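Local coordinates for nucleoporin NUP82 (Chaetomium thermophilum, PDB 5CWW), which is a structural component of the nuclear pore complex and, like other nucleoporins, may help dock transport factors; this is its N-terminal beta-propeller part, at residues 191-196 and 255-260; 219-224 and 282-287; 226-231 and 456-461; 232-237 and 449-454; 307-312 and 328-333. All blocks are in the same frame, centred on the assembly; numbering follows the deposited sequence. Where two conformers were deposited one is given.

Contact 1: 191-196 and 255-260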
# COMPACT_ATOMS: atom_id res chain seq x y z
N VAL B 191 -0.55 8.63 5.84
CA VAL B 191 -0.21 7.24 6.06
C VAL B 191 1.04 6.90 5.26
O VAL B 191 1.08 7.10 4.04
CB VAL B 191 -1.34 6.28 5.64
CG1 VAL B 191 -0.93 4.83 5.84
CG2 VAL B 191 -2.61 6.58 6.43
N THR B 192 2.07 6.40 5.94
CA THR B 192 3.27 5.91 5.28
C THR B 192 3.36 4.40 5.43
O THR B 192 2.91 3.83 6.43
CB THR B 192 4.55 6.56 5.85
OG1 THR B 192 4.69 6.25 7.24
CG2 THR B 192 4.51 8.08 5.66
N VAL B 193 3.91 3.75 4.41
CA VAL B 193 4.09 2.30 4.42
C VAL B 193 5.49 1.98 3.93
O VAL B 193 5.95 2.51 2.92
CB VAL B 193 3.05 1.59 3.52
CG1 VAL B 193 3.14 0.08 3.69
CG2 VAL B 193 1.64 2.07 3.85
N THR B 194 6.17 1.10 4.67
CA THR B 194 7.53 0.69 4.34
C THR B 194 7.53 -0.68 3.68
O THR B 194 6.53 -1.40 3.74
CB THR B 194 8.42 0.65 5.60
OG1 THR B 194 7.81 -0.19 6.59
CG2 THR B 194 8.59 2.05 6.18
N GLU B 195 8.65 -1.03 3.05
CA GLU B 195 8.82 -2.35 2.44
C GLU B 195 8.54 -3.49 3.41
O GLU B 195 7.96 -4.50 3.03
CB GLU B 195 10.24 -2.51 1.88
CG GLU B 195 10.46 -1.88 0.52
CD GLU B 195 11.80 -2.24 -0.07
OE1 GLU B 195 12.74 -2.51 0.70
OE2 GLU B 195 11.92 -2.26 -1.32
N ASP B 196 8.95 -3.32 4.67
CA ASP B 196 8.76 -4.37 5.67
C ASP B 196 7.37 -4.27 6.30
O ASP B 196 7.15 -4.73 7.42
CB ASP B 196 9.86 -4.30 6.73
CG ASP B 196 9.84 -3.02 7.54
OD1 ASP B 196 9.28 -2.01 7.07
OD2 ASP B 196 10.40 -3.02 8.66
N ALA B 255 4.90 -3.53 -2.18
CA ALA B 255 5.16 -2.85 -3.43
C ALA B 255 4.49 -1.48 -3.43
O ALA B 255 5.09 -0.49 -3.85
CB ALA B 255 4.67 -3.67 -4.61
N ALA B 256 3.25 -1.42 -2.96
CA ALA B 256 2.52 -0.16 -2.89
C ALA B 256 1.26 -0.31 -2.06
O ALA B 256 0.77 -1.41 -1.83
CB ALA B 256 2.17 0.33 -4.29
N ALA B 257 0.73 0.83 -1.61
CA ALA B 257 -0.50 0.87 -0.85
C ALA B 257 -1.32 2.08 -1.27
O ALA B 257 -0.76 3.09 -1.71
CB ALA B 257 -0.21 0.91 0.64
N CYS B 258 -2.63 1.98 -1.13
CA CYS B 258 -3.50 3.10 -1.47
C CYS B 258 -4.81 3.04 -0.69
O CYS B 258 -5.21 1.98 -0.21
CB CYS B 258 -3.79 3.11 -2.97
SG CYS B 258 -4.77 1.70 -3.53
N PHE B 259 -5.44 4.20 -0.55
CA PHE B 259 -6.83 4.28 -0.14
C PHE B 259 -7.67 4.36 -1.40
O PHE B 259 -7.18 4.80 -2.45
CB PHE B 259 -7.09 5.51 0.74
CG PHE B 259 -6.59 5.36 2.14
CD1 PHE B 259 -7.26 4.55 3.05
CD2 PHE B 259 -5.46 6.03 2.57
CE1 PHE B 259 -6.80 4.41 4.35
CE2 PHE B 259 -5.00 5.90 3.87
CZ PHE B 259 -5.67 5.09 4.76
N PRO B 260 -8.94 3.93 -1.32
CA PRO B 260 -9.79 4.15 -2.49
C PRO B 260 -9.89 5.62 -2.84
O PRO B 260 -9.76 6.48 -1.96
CB PRO B 260 -11.14 3.59 -2.05
CG PRO B 260 -10.78 2.52 -1.08
CD PRO B 260 -9.59 3.06 -0.33
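Val191 and Val193 face Ala257 and Phe259 across a buried seam in which every contact is apolar and no hydrogen bond joins the two segments. The closer pair is Val191 with Phe259. The valine's CG2 comes to the rim of the phenyl ring, in its plane, 3.6 Å from Phe259 CE2, and CZ lies only slightly farther off. The two side chains cross at about a right angle; chi1 of 178° puts CG1 of Val191 opposite the backbone N, which leaves CG2 opposite the carbonyl carbon to meet the ring. Farther along, Val193 CG2 meets the methyl CB of Ala257 at 3.9 Å, a small side chain, with the CA atoms of Val193 and Ala257 7.1 Å apart. Leu274 of the adjoining strand 272-276 packs on both of these residues.

Polar bonds lie around the seam. The backbone of Val193 pairs with strand 175-180, whose Ser177 OG bonds Ala257 N and ties the two blades together. On the other face of the valine strand, Thr192 OG1 is hydrogen-bonded to His168 NE2 and Trp202 NE1, consistent with the Asp-His-Ser/Thr-Trp network of WD repeats. Face-to-face packing of two four-stranded antiparallel sheets through apolar residues is the blade-to-blade seam of a beta-propeller.

Contact 2: 219-224 and 282-287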
# COMPACT_ATOMS: atom_id res chain seq x y z
N ILE B 219 1.57 0.10 12.98
CA ILE B 219 1.13 -1.29 12.88
C ILE B 219 2.13 -2.12 12.10
O ILE B 219 2.43 -1.83 10.94
CB ILE B 219 -0.25 -1.40 12.18
CG1 ILE B 219 -1.28 -0.51 12.87
CG2 ILE B 219 -0.72 -2.85 12.16
CD1 ILE B 219 -2.55 -0.31 12.07
N ASP B 220 2.65 -3.17 12.73
CA ASP B 220 3.48 -4.15 12.04
C ASP B 220 2.58 -5.25 11.48
O ASP B 220 2.12 -6.12 12.22
CB ASP B 220 4.52 -4.73 12.99
CG ASP B 220 5.57 -5.57 12.27
OD1 ASP B 220 5.35 -5.94 11.10
OD2 ASP B 220 6.62 -5.85 12.89
N LEU B 221 2.32 -5.19 10.18
CA LEU B 221 1.45 -6.15 9.52
C LEU B 221 1.94 -7.59 9.67
O LEU B 221 1.15 -8.53 9.64
CB LEU B 221 1.29 -5.81 8.04
CG LEU B 221 0.74 -4.41 7.74
CD1 LEU B 221 0.59 -4.20 6.24
CD2 LEU B 221 -0.58 -4.17 8.45
N LYS B 222 3.25 -7.76 9.83
CA LYS B 222 3.83 -9.10 9.96
C LYS B 222 3.44 -9.74 11.29
O LYS B 222 3.28 -10.95 11.37
CB LYS B 222 5.35 -9.03 9.82
CG LYS B 222 5.82 -8.42 8.50
CD LYS B 222 7.33 -8.52 8.32
CE LYS B 222 8.08 -7.82 9.46
NZ LYS B 222 7.66 -6.40 9.62
N LYS B 223 3.30 -8.92 12.33
CA LYS B 223 2.81 -9.40 13.62
C LYS B 223 1.31 -9.65 13.52
O LYS B 223 0.81 -10.69 13.95
CB LYS B 223 3.10 -8.40 14.74
CG LYS B 223 4.57 -8.06 14.94
CD LYS B 223 4.77 -7.23 16.21
CE LYS B 223 6.22 -6.83 16.42
NZ LYS B 223 6.62 -5.65 15.59
N LEU B 224 0.60 -8.69 12.95
CA LEU B 224 -0.85 -8.75 12.83
C LEU B 224 -1.33 -9.95 12.02
O LEU B 224 -2.35 -10.56 12.36
CB LEU B 224 -1.36 -7.46 12.18
CG LEU B 224 -2.87 -7.33 11.96
CD1 LEU B 224 -3.62 -7.39 13.27
CD2 LEU B 224 -3.16 -6.03 11.23
N TYR B 282 -3.66 -7.32 0.18
CA TYR B 282 -4.23 -7.27 1.52
C TYR B 282 -5.10 -6.03 1.69
O TYR B 282 -4.95 -5.05 0.97
CB TYR B 282 -3.12 -7.27 2.57
CG TYR B 282 -2.33 -8.55 2.67
CD1 TYR B 282 -1.22 -8.77 1.88
CD2 TYR B 282 -2.69 -9.54 3.58
CE1 TYR B 282 -0.49 -9.94 1.97
CE2 TYR B 282 -1.97 -10.71 3.68
CZ TYR B 282 -0.87 -10.91 2.87
OH TYR B 282 -0.15 -12.07 2.97
N ALA B 283 -5.99 -6.08 2.68
CA ALA B 283 -6.82 -4.93 3.02
C ALA B 283 -6.92 -4.77 4.53
O ALA B 283 -7.00 -5.76 5.26
CB ALA B 283 -8.20 -5.08 2.40
N LEU B 284 -6.91 -3.52 4.98
CA LEU B 284 -7.10 -3.19 6.39
C LEU B 284 -8.32 -2.29 6.54
O LEU B 284 -8.36 -1.20 5.96
CB LEU B 284 -5.88 -2.46 6.95
CG LEU B 284 -4.70 -3.23 7.52
CD1 LEU B 284 -3.67 -2.22 7.99
CD2 LEU B 284 -5.10 -4.15 8.67
N CYS B 285 -9.29 -2.71 7.34
CA CYS B 285 -10.51 -1.93 7.50
C CYS B 285 -11.19 -2.22 8.84
O CYS B 285 -11.38 -3.38 9.19
CB CYS B 285 -11.48 -2.24 6.35
SG CYS B 285 -13.10 -1.48 6.53
N PRO B 286 -11.58 -1.16 9.58
CA PRO B 286 -11.47 0.27 9.30
C PRO B 286 -10.20 0.91 9.86
O PRO B 286 -9.98 0.86 11.07
CB PRO B 286 -12.71 0.84 9.99
CG PRO B 286 -12.88 -0.03 11.18
CD PRO B 286 -12.32 -1.40 10.83
N LEU B 287 -9.39 1.51 8.99
CA LEU B 287 -8.18 2.20 9.41
C LEU B 287 -8.44 3.69 9.51
O LEU B 287 -8.64 4.36 8.50
CB LEU B 287 -7.03 1.92 8.43
CG LEU B 287 -5.68 2.54 8.80
CD1 LEU B 287 -5.13 1.94 10.08
CD2 LEU B 287 -4.69 2.38 7.66
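In Leu284 the CG sits opposite the carbonyl carbon (chi1 -87°) and the chain then runs straight on, which spreads its two methyls towards different leucines of the helix start 221-224. CD1 reaches Leu221 CD2 at 3.7 Å, and CD2 of Leu284 reaches Leu224 CD2 at the same 3.7 Å. Both helix leucines cross Leu284 obliquely. They differ in their own first torsion: Leu224 has its CG opposite the backbone N (chi1 180°), whereas in Leu221 it lies beside the N. A separate, looser contact brings Ile219 CD1 to Leu287 CD1 at 4.0 Å, the two side chains sliding past each other in opposite directions.

This is again packing between neighbouring propeller blades: the helix start lies against strand 281-284 of the next blade, and strand 217-220 against the loop that follows it. Leu369 of strand 369-370 packs on Leu224 and Leu284.

The helix is started by Asp220, its N-cap. OD1 accepts from Lys222 N at 3.1 Å, from above the carboxylate plane, and from Lys222 NZ at 2.8 Å, which arrives on the opposite face. This double grip probably limits rotation of the carboxylate and favours its charged form. In the conformer given, Lys223 NZ is 2.7 Å from Asp220 OD2.

Contact 3: 226-231 and 456-461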
# COMPACT_ATOMS: atom_id res chain seq x y z
N ASP B 226 -0.26 -12.89 11.82
CA ASP B 226 -0.14 -14.17 12.51
C ASP B 226 -0.79 -14.14 13.90
O ASP B 226 -0.72 -15.11 14.64
CB ASP B 226 1.33 -14.57 12.63
CG ASP B 226 2.01 -14.65 11.28
OD1 ASP B 226 1.41 -15.21 10.34
OD2 ASP B 226 3.14 -14.13 11.15
N ALA B 227 -1.40 -13.01 14.23
CA ALA B 227 -2.01 -12.81 15.54
C ALA B 227 -3.35 -13.53 15.65
O ALA B 227 -4.00 -13.80 14.64
CB ALA B 227 -2.18 -11.34 15.82
N THR B 228 -3.76 -13.82 16.88
CA THR B 228 -4.98 -14.56 17.14
C THR B 228 -6.07 -13.67 17.75
O THR B 228 -7.25 -13.83 17.43
CB THR B 228 -4.72 -15.75 18.10
OG1 THR B 228 -3.73 -16.62 17.53
CG2 THR B 228 -6.00 -16.54 18.35
N TYR B 229 -5.67 -12.73 18.60
CA TYR B 229 -6.63 -11.89 19.32
C TYR B 229 -6.37 -10.41 19.06
O TYR B 229 -5.23 -10.01 18.79
CB TYR B 229 -6.57 -12.19 20.82
CG TYR B 229 -6.84 -13.64 21.15
CD1 TYR B 229 -8.13 -14.15 21.11
CD2 TYR B 229 -5.80 -14.49 21.51
CE1 TYR B 229 -8.38 -15.48 21.41
CE2 TYR B 229 -6.04 -15.82 21.81
CZ TYR B 229 -7.33 -16.30 21.76
OH TYR B 229 -7.58 -17.63 22.06
N LEU B 230 -7.42 -9.60 19.15
CA LEU B 230 -7.35 -8.18 18.79
C LEU B 230 -6.51 -7.33 19.74
O LEU B 230 -6.18 -6.19 19.42
CB LEU B 230 -8.77 -7.59 18.70
CG LEU B 230 -9.71 -7.70 19.91
CD1 LEU B 230 -9.32 -6.77 21.06
CD2 LEU B 230 -11.13 -7.39 19.49
N ASP B 231 -6.17 -7.87 20.91
CA ASP B 231 -5.45 -7.11 21.92
C ASP B 231 -3.97 -7.49 21.99
O ASP B 231 -3.24 -7.00 22.86
CB ASP B 231 -6.10 -7.28 23.30
CG ASP B 231 -6.24 -8.73 23.70
OD1 ASP B 231 -5.48 -9.58 23.19
OD2 ASP B 231 -7.12 -9.03 24.54
N LYS B 456 -13.61 -15.17 23.51
CA LYS B 456 -14.04 -16.25 22.64
C LYS B 456 -13.25 -17.53 22.90
O LYS B 456 -12.02 -17.50 23.01
CB LYS B 456 -13.89 -15.85 21.17
CG LYS B 456 -14.11 -16.98 20.17
CD LYS B 456 -13.92 -16.49 18.74
CE LYS B 456 -13.97 -17.65 17.75
NZ LYS B 456 -13.70 -17.19 16.36
N ASN B 457 -13.96 -18.65 23.00
CA ASN B 457 -13.33 -19.96 23.16
C ASN B 457 -13.29 -20.69 21.82
O ASN B 457 -14.31 -20.82 21.15
CB ASN B 457 -14.09 -20.79 24.19
CG ASN B 457 -14.00 -20.21 25.59
OD1 ASN B 457 -13.83 -19.00 25.76
ND2 ASN B 457 -14.12 -21.07 26.59
N LYS B 458 -12.10 -21.15 21.44
CA LYS B 458 -11.92 -21.82 20.16
C LYS B 458 -12.70 -23.13 20.11
O LYS B 458 -12.65 -23.93 21.04
CB LYS B 458 -10.43 -22.09 19.91
CG LYS B 458 -9.57 -20.84 19.89
CD LYS B 458 -8.13 -21.15 19.50
CE LYS B 458 -7.27 -19.90 19.50
NZ LYS B 458 -5.89 -20.17 19.01
N ARG B 459 -13.42 -23.33 19.01
CA ARG B 459 -14.22 -24.53 18.82
C ARG B 459 -13.56 -25.45 17.80
O ARG B 459 -13.19 -25.01 16.71
CB ARG B 459 -15.64 -24.16 18.37
CG ARG B 459 -16.35 -23.21 19.32
CD ARG B 459 -17.80 -22.99 18.93
NE ARG B 459 -18.47 -22.05 19.82
CZ ARG B 459 -19.76 -21.74 19.75
NH1 ARG B 459 -20.53 -22.29 18.83
NH2 ARG B 459 -20.28 -20.87 20.61
N LEU B 460 -13.42 -26.71 18.16
CA LEU B 460 -12.72 -27.68 17.32
C LEU B 460 -13.50 -28.00 16.05
O LEU B 460 -12.92 -28.12 14.97
CB LEU B 460 -12.45 -28.96 18.10
CG LEU B 460 -11.61 -28.79 19.37
CD1 LEU B 460 -11.55 -30.09 20.15
CD2 LEU B 460 -10.21 -28.31 19.04
N PHE B 461 -14.82 -28.13 16.18
CA PHE B 461 -15.67 -28.47 15.05
C PHE B 461 -16.05 -27.24 14.23
O PHE B 461 -16.98 -27.28 13.44
CB PHE B 461 -16.93 -29.19 15.54
CG PHE B 461 -16.66 -30.48 16.28
CD1 PHE B 461 -15.49 -31.19 16.06
CD2 PHE B 461 -17.58 -30.97 17.19
CE1 PHE B 461 -15.25 -32.37 16.74
CE2 PHE B 461 -17.34 -32.15 17.87
CZ PHE B 461 -16.18 -32.85 17.65
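Thr228 and Tyr229 meet the outer end of Lys458, and this small cluster is the close-packed part of the contact. The lysine, extended beyond CG, lays its CE 3.4 Å from Tyr229 OH, approaching the phenol obliquely. The same CE lies 3.8 Å from Thr228 CG2, and Lys458 NZ is 3.7 Å from that methyl; the threonine and lysine side chains cross at about a right angle. Thr228 CG2 also rests 3.5 Å above one face of the Tyr229 ring, displaced towards its rim. The methyl thus touches both the ring and the lysine end. It is brought there because CG2 lies opposite the threonine's backbone N (chi1 -58° for OG1), while OG1 turns elsewhere and makes a weak hydrogen bond to the backbone of another protein's chain.

The rest is looser. Lys456 offers chiefly its backbone, its O being 4.5 Å from Tyr229 CE1, and its NZ is engaged by Glu322 of helix 321-338. Lys458 is exposed and also touches a crystal neighbour, so its pose may owe something to the lattice. No hydrogen bond or salt bridge links the two segments. Gln232 helps order the 226-231 side, its OE1 accepting from both Thr228 N and Tyr229 N. The arrangement is a surface contact between two irregular loops at the periphery of the propeller, far apart in sequence and beside a partner subunit.

Contact 4: 232-237 and 449-454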
# COMPACT_ATOMS: atom_id res chain seq x y z
N GLN B 232 -3.52 -8.35 21.09
CA GLN B 232 -2.11 -8.70 21.02
C GLN B 232 -1.31 -7.49 20.53
O GLN B 232 -1.89 -6.50 20.07
CB GLN B 232 -1.88 -9.89 20.09
CG GLN B 232 -2.44 -11.20 20.63
CD GLN B 232 -2.11 -12.39 19.75
OE1 GLN B 232 -3.00 -13.10 19.29
NE2 GLN B 232 -0.82 -12.61 19.51
N ASP B 233 0.01 -7.58 20.63
CA ASP B 233 0.88 -6.47 20.28
C ASP B 233 1.10 -6.38 18.77
O ASP B 233 1.62 -7.32 18.16
CB ASP B 233 2.21 -6.61 21.01
CG ASP B 233 3.30 -5.76 20.39
OD1 ASP B 233 3.17 -4.52 20.40
OD2 ASP B 233 4.29 -6.35 19.89
N PHE B 234 0.70 -5.26 18.19
CA PHE B 234 0.89 -5.01 16.76
C PHE B 234 1.78 -3.80 16.53
O PHE B 234 1.99 -3.38 15.39
CB PHE B 234 -0.45 -4.80 16.06
CG PHE B 234 -1.49 -5.81 16.43
CD1 PHE B 234 -1.25 -7.17 16.26
CD2 PHE B 234 -2.71 -5.42 16.96
CE1 PHE B 234 -2.20 -8.10 16.60
CE2 PHE B 234 -3.67 -6.35 17.31
CZ PHE B 234 -3.41 -7.69 17.13
N GLY B 235 2.31 -3.25 17.62
CA GLY B 235 3.08 -2.02 17.56
C GLY B 235 4.51 -2.24 17.11
O GLY B 235 4.89 -3.35 16.74
N VAL B 236 5.29 -1.17 17.13
CA VAL B 236 6.68 -1.21 16.72
C VAL B 236 7.56 -0.65 17.83
O VAL B 236 7.21 0.33 18.49
CB VAL B 236 6.92 -0.40 15.43
CG1 VAL B 236 8.37 -0.50 14.99
CG2 VAL B 236 6.00 -0.89 14.32
N SER B 237 8.71 -1.29 18.03
CA SER B 237 9.65 -0.88 19.05
C SER B 237 10.71 0.04 18.47
O SER B 237 11.31 -0.26 17.43
CB SER B 237 10.32 -2.09 19.69
OG SER B 237 11.35 -1.67 20.58
N GLN B 449 -13.48 -5.45 9.96
CA GLN B 449 -13.24 -6.69 10.68
C GLN B 449 -12.07 -6.57 11.65
O GLN B 449 -11.08 -5.90 11.37
CB GLN B 449 -12.98 -7.84 9.70
CG GLN B 449 -14.20 -8.24 8.89
CD GLN B 449 -14.03 -9.58 8.19
OE1 GLN B 449 -13.35 -10.48 8.69
NE2 GLN B 449 -14.66 -9.72 7.03
N TRP B 450 -12.23 -7.21 12.81
CA TRP B 450 -11.19 -7.29 13.82
C TRP B 450 -10.97 -8.75 14.19
O TRP B 450 -11.84 -9.59 13.98
CB TRP B 450 -11.58 -6.50 15.07
CG TRP B 450 -11.73 -5.02 14.87
CD1 TRP B 450 -10.82 -4.06 15.16
CD2 TRP B 450 -12.88 -4.34 14.34
NE1 TRP B 450 -11.32 -2.82 14.84
CE2 TRP B 450 -12.58 -2.97 14.34
CE3 TRP B 450 -14.12 -4.77 13.87
CZ2 TRP B 450 -13.48 -2.01 13.88
CZ3 TRP B 450 -15.02 -3.81 13.41
CH2 TRP B 450 -14.70 -2.45 13.43
N LEU B 451 -9.80 -9.05 14.74
CA LEU B 451 -9.56 -10.37 15.30
C LEU B 451 -10.48 -10.58 16.50
O LEU B 451 -10.98 -9.62 17.07
CB LEU B 451 -8.10 -10.53 15.71
CG LEU B 451 -7.09 -10.60 14.57
CD1 LEU B 451 -5.68 -10.39 15.09
CD2 LEU B 451 -7.20 -11.94 13.85
N PRO B 452 -10.72 -11.85 16.88
CA PRO B 452 -11.60 -12.12 18.02
C PRO B 452 -11.07 -11.59 19.35
O PRO B 452 -9.87 -11.38 19.48
CB PRO B 452 -11.66 -13.66 18.06
CG PRO B 452 -11.22 -14.10 16.72
CD PRO B 452 -10.28 -13.08 16.21
N PRO B 453 -11.97 -11.36 20.32
CA PRO B 453 -11.52 -11.08 21.69
C PRO B 453 -11.07 -12.36 22.38
O PRO B 453 -11.45 -13.44 21.94
CB PRO B 453 -12.77 -10.49 22.35
CG PRO B 453 -13.90 -11.14 21.63
CD PRO B 453 -13.44 -11.32 20.21
N ARG B 454 -10.28 -12.23 23.44
CA ARG B 454 -9.81 -13.40 24.17
C ARG B 454 -10.96 -14.11 24.88
O ARG B 454 -10.83 -15.26 25.31
CB ARG B 454 -8.74 -13.00 25.18
CG ARG B 454 -7.47 -12.47 24.53
CD ARG B 454 -6.44 -12.06 25.56
NE ARG B 454 -5.25 -11.49 24.94
CZ ARG B 454 -4.23 -12.20 24.45
NH1 ARG B 454 -4.25 -13.52 24.51
NH2 ARG B 454 -3.20 -11.58 23.91
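Two irregular segments pass each other with Gln232 and Leu451 as their nearest backbone positions, 9.5 Å between CA atoms, too far for any backbone bond, so side chains span the gap. On the inner side Phe234 points its far ring atom at a leucine branch: CZ is 4.1 Å from Leu451 CD1, the two side chains meeting at a slant. One face of that phenyl ring is occupied by Gln232 O from its own segment, 3.2 Å above the plane and over the ring centre. The outer side is built differently. Arg454, extended from CG to NE, brings NH2 to within 3.4 Å of the aliphatic CG of Gln232. The two chains cross nearly perpendicularly, with amide and guanidinium planes 43° apart.

Other polar atoms of these chains have partners outside the two segments: the Gln232 amide is held by Thr228, and Arg454 NE forms a salt bridge to Asp231 OD1. These anchors probably hold both chains in place where they touch. Around the phenylalanine, an Asx turn bends the loop, with Asp233 OD1 accepting from Gly235 N at 3.2 Å.

Leu224 of helix 221-225 packs on both Phe234 and Leu451, joining the two loops to the blade edge. On the other flank Trp450 meets Trp333 of helix 321-338, and the backbone of Gln449 bonds that of Cys285.

Contact 5: 307-312 and 328-333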
# COMPACT_ATOMS: atom_id res chain seq x y z
N VAL B 307 -26.66 -2.26 10.78
CA VAL B 307 -27.95 -2.73 11.30
C VAL B 307 -28.47 -3.88 10.46
O VAL B 307 -28.96 -4.88 10.99
CB VAL B 307 -29.00 -1.59 11.34
CG1 VAL B 307 -30.40 -2.14 11.61
CG2 VAL B 307 -28.63 -0.56 12.39
N ALA B 308 -28.37 -3.74 9.14
CA ALA B 308 -28.86 -4.77 8.23
C ALA B 308 -28.08 -6.07 8.39
O ALA B 308 -28.65 -7.15 8.29
CB ALA B 308 -28.77 -4.28 6.79
N LYS B 309 -26.78 -5.95 8.64
CA LYS B 309 -25.93 -7.13 8.77
C LYS B 309 -26.22 -7.87 10.08
O LYS B 309 -26.17 -9.10 10.13
CB LYS B 309 -24.45 -6.75 8.69
CG LYS B 309 -23.54 -7.93 8.43
CD LYS B 309 -22.08 -7.59 8.65
CE LYS B 309 -21.18 -8.74 8.22
NZ LYS B 309 -21.52 -10.01 8.90
N VAL B 310 -26.51 -7.11 11.13
CA VAL B 310 -26.90 -7.70 12.41
C VAL B 310 -28.21 -8.45 12.25
O VAL B 310 -28.38 -9.55 12.79
CB VAL B 310 -27.04 -6.62 13.51
CG1 VAL B 310 -27.64 -7.21 14.78
CG2 VAL B 310 -25.70 -5.98 13.80
N ALA B 311 -29.15 -7.85 11.52
CA ALA B 311 -30.45 -8.46 11.30
C ALA B 311 -30.32 -9.79 10.57
O ALA B 311 -30.89 -10.80 10.98
CB ALA B 311 -31.35 -7.51 10.53
N ALA B 312 -29.55 -9.78 9.48
CA ALA B 312 -29.35 -10.97 8.67
C ALA B 312 -28.67 -12.08 9.48
O ALA B 312 -29.01 -13.25 9.34
CB ALA B 312 -28.54 -10.64 7.44
N GLN B 328 -21.45 -8.19 15.37
CA GLN B 328 -21.29 -7.67 16.72
C GLN B 328 -20.20 -6.61 16.82
O GLN B 328 -20.40 -5.54 17.39
CB GLN B 328 -20.99 -8.81 17.70
CG GLN B 328 -22.22 -9.42 18.33
CD GLN B 328 -22.93 -8.46 19.27
OE1 GLN B 328 -22.41 -7.40 19.59
NE2 GLN B 328 -24.12 -8.84 19.71
N GLN B 329 -19.03 -6.91 16.26
CA GLN B 329 -17.89 -6.01 16.32
C GLN B 329 -18.20 -4.69 15.62
O GLN B 329 -17.84 -3.62 16.11
CB GLN B 329 -16.66 -6.67 15.70
CG GLN B 329 -16.02 -7.73 16.60
CD GLN B 329 -14.82 -8.39 15.96
OE1 GLN B 329 -14.68 -8.41 14.73
NE2 GLN B 329 -13.94 -8.93 16.78
N GLN B 330 -18.86 -4.77 14.47
CA GLN B 330 -19.23 -3.57 13.72
C GLN B 330 -20.25 -2.73 14.48
O GLN B 330 -20.20 -1.50 14.45
CB GLN B 330 -19.81 -3.95 12.35
CG GLN B 330 -18.77 -4.43 11.35
CD GLN B 330 -19.35 -4.61 9.96
OE1 GLN B 330 -20.53 -4.34 9.73
NE2 GLN B 330 -18.52 -5.06 9.03
N LEU B 331 -21.18 -3.40 15.16
CA LEU B 331 -22.18 -2.70 15.96
C LEU B 331 -21.53 -2.02 17.16
O LEU B 331 -21.93 -0.92 17.55
CB LEU B 331 -23.26 -3.68 16.42
CG LEU B 331 -24.35 -3.10 17.32
CD1 LEU B 331 -25.02 -1.89 16.67
CD2 LEU B 331 -25.39 -4.17 17.65
N GLU B 332 -20.53 -2.67 17.73
CA GLU B 332 -19.79 -2.11 18.85
C GLU B 332 -19.01 -0.87 18.41
O GLU B 332 -18.99 0.15 19.09
CB GLU B 332 -18.85 -3.16 19.44
CG GLU B 332 -18.17 -2.74 20.73
CD GLU B 332 -17.38 -3.87 21.36
OE1 GLU B 332 -17.39 -4.99 20.81
OE2 GLU B 332 -16.76 -3.64 22.42
N TRP B 333 -18.38 -0.98 17.24
CA TRP B 333 -17.66 0.13 16.63
C TRP B 333 -18.59 1.34 16.43
O TRP B 333 -18.24 2.46 16.79
CB TRP B 333 -17.05 -0.31 15.30
CG TRP B 333 -16.23 0.72 14.60
CD1 TRP B 333 -14.91 1.00 14.82
CD2 TRP B 333 -16.66 1.60 13.55
NE1 TRP B 333 -14.50 2.00 13.97
CE2 TRP B 333 -15.55 2.38 13.18
CE3 TRP B 333 -17.87 1.79 12.88
CZ2 TRP B 333 -15.62 3.35 12.18
CZ3 TRP B 333 -17.94 2.75 11.89
CH2 TRP B 333 -16.82 3.52 11.55
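The amide of Gln330 is the flat group that meets Lys309. The lysine's CD lies well out of the amide plane and beyond its oxygen, 3.8 Å from Gln330 OE1, and the two side chains cross at about a right angle. At the amide's nitrogen end, NE2 is hydrogen-bonded to Ala448 O and Glu447 OE1, which helps fix the rotation of the group and so the position of OE1. The lysine's CG opposite its backbone N (chi1 -164°) sends the chain across to the partner helix before it bends near the end.

Beside this, Val310 CG2 rests against Leu331 CB at 4.3 Å, a loose apolar pair near the closest approach of the helices, 7.1 Å between the CA atoms of Val310 and Gln328. Segments 307-312 and 328-333 run roughly antiparallel as the arms of a helical hairpin. With aliphatic carbon against carbon and amide oxygen, and no bond across, the arms are joined here by van der Waals packing.

Overall arrangement
Contacts 1 and 2, centres 11 Å apart, bind the same two adjacent propeller blades and touch through Asp196 O and Lys222 NZ. Centre to centre, contact 4 lies 9 Å from contact 2, where the loop after helix 221-225 leaves the blade, and contact 3 lies 11 Å from contact 4, at the rim. Along the chain, contacts 1 and 2 interleave with each other and with 3 and 4, while contact 4 lies within the span of contact 3 and contact 5 within that of contact 4. The contact 5 hairpin, inserted between strands 281-284 and 369-370, meets contact 4 through Gln329 and Trp333. Together the contacts run from propeller core to an elaborated edge, where another protein's chain also packs.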